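Local coordinates for protein methyl-accepting/DNA response regulator (PDB 3D6W) that probably binds DNA through its LytTR domain, the part present here, as the output end of a phosphorelay response regulator, at residues 94-97 / 98-101. Numbering follows the deposited sequence.
Sequences PVSQ and SYAS. With FMT (formic acid), chain E.
The first torsions of S96 and Y99 set S96 OG against the edge of the Y99 ring. In S96, OG sits between the backbone N and the carbonyl carbon (chi1 65°). In Y99, CG lies anti to the carbonyl carbon (chi1 -78°), which brings the CD1 edge beside S96 OG while the rest of the ring leads away. S96 OG lies near the ring plane, 3.4 Å from Y99 CD1. The same hydroxyl donates a short hydrogen bond of 2.5 Å from S96 OG to O2 of a formic acid molecule. That oxygen also lies at the tyrosine edge, 3.4 Å from Y99 CD1. The formic acid probably comes from the crystallisation liquor. It also bonds to the backbone N of R63, so it bridges S96 and the residue that follows strand 58-62.

S96 to Y99 form a type I beta turn. It is closed by a weak, bent hydrogen bond from Y99 N to S96 O (3.1 Å, 131° at the hydrogen). A100 CB packs 3.4 Å from the same S96 O. One water donates to Q97 O and accepts from S101 N, and so links the turn to the helix segment.

On the inner side, V95 CG1 rests 3.9 Å from A100 CA. Its apolar contacts with Y99 CB and A100 CB are looser.

The segment is the link from strand 92-95, an outermost strand of the three-stranded sheet, to the C-terminal helix 100-107. V95 and A100 both pack on F83 of the adjacent strand 83-87. S96 and Y99 touch H62 and R60, respectively, of strand 58-62, and S96 shares a backbone hydrogen bond with C61. The strand-to-helix turn thus packs on strand 58-62, an outermost strand of the five-stranded sheet within this chain.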
# COMPACT_ATOMS: atom_id res chain seq x y z
N PRO A 94 -13.54 20.16 -15.41
CA PRO A 94 -12.70 21.02 -16.21
C PRO A 94 -11.33 21.40 -15.60
O PRO A 94 -11.20 21.64 -14.42
CB PRO A 94 -13.57 22.27 -16.37
CG PRO A 94 -14.38 22.33 -15.15
CD PRO A 94 -14.56 20.92 -14.67
N VAL A 95 -10.33 21.50 -16.47
CA VAL A 95 -9.08 22.17 -16.16
C VAL A 95 -9.15 23.53 -16.87
O VAL A 95 -9.20 23.60 -18.10
CB VAL A 95 -7.81 21.36 -16.60
CG1 VAL A 95 -6.56 21.99 -16.03
CG2 VAL A 95 -7.92 19.88 -16.21
N SER A 96 -9.17 24.61 -16.10
CA SER A 96 -9.32 25.91 -16.66
C SER A 96 -8.04 26.37 -17.33
O SER A 96 -6.93 25.85 -17.06
CB SER A 96 -9.76 26.89 -15.59
OG SER A 96 -8.81 27.10 -14.57
N GLN A 97 -8.19 27.33 -18.23
CA GLN A 97 -7.09 28.00 -18.89
C GLN A 97 -6.00 28.48 -17.95
O GLN A 97 -4.85 28.49 -18.33
CB GLN A 97 -7.60 29.21 -19.68
CG GLN A 97 -6.53 30.14 -20.24
CD GLN A 97 -7.15 31.08 -21.26
OE1 GLN A 97 -6.69 31.19 -22.42
NE2 GLN A 97 -8.23 31.75 -20.86
N SER A 98 -6.38 28.89 -16.75
CA SER A 98 -5.45 29.51 -15.86
C SER A 98 -4.63 28.47 -15.07
O SER A 98 -3.51 28.76 -14.62
CB SER A 98 -6.18 30.54 -15.00
OG SER A 98 -6.28 30.15 -13.66
N TYR A 99 -5.17 27.26 -14.94
CA TYR A 99 -4.48 26.12 -14.35
C TYR A 99 -3.89 25.12 -15.35
O TYR A 99 -3.16 24.20 -14.97
CB TYR A 99 -5.45 25.37 -13.45
CG TYR A 99 -5.66 26.04 -12.12
CD1 TYR A 99 -6.56 27.09 -11.99
CD2 TYR A 99 -4.94 25.66 -11.02
CE1 TYR A 99 -6.75 27.69 -10.79
CE2 TYR A 99 -5.15 26.23 -9.84
CZ TYR A 99 -6.05 27.23 -9.71
OH TYR A 99 -6.20 27.83 -8.50
N ALA A 100 -4.18 25.30 -16.63
CA ALA A 100 -3.85 24.28 -17.61
C ALA A 100 -2.33 23.99 -17.68
O ALA A 100 -1.95 22.82 -17.82
CB ALA A 100 -4.45 24.63 -18.99
N SER A 101 -1.46 25.01 -17.56
CA SER A 101 0.01 24.75 -17.60
C SER A 101 0.55 24.04 -16.40
O SER A 101 1.36 23.13 -16.54
CB SER A 101 0.83 26.03 -17.79
OG SER A 101 0.45 26.64 -19.02
C FMT E . -10.01 29.68 -12.87
O1 FMT E . -9.92 30.15 -14.03
O2 FMT E . -9.63 28.52 -12.64
O HOH W 1 -2.26 27.98 -17.53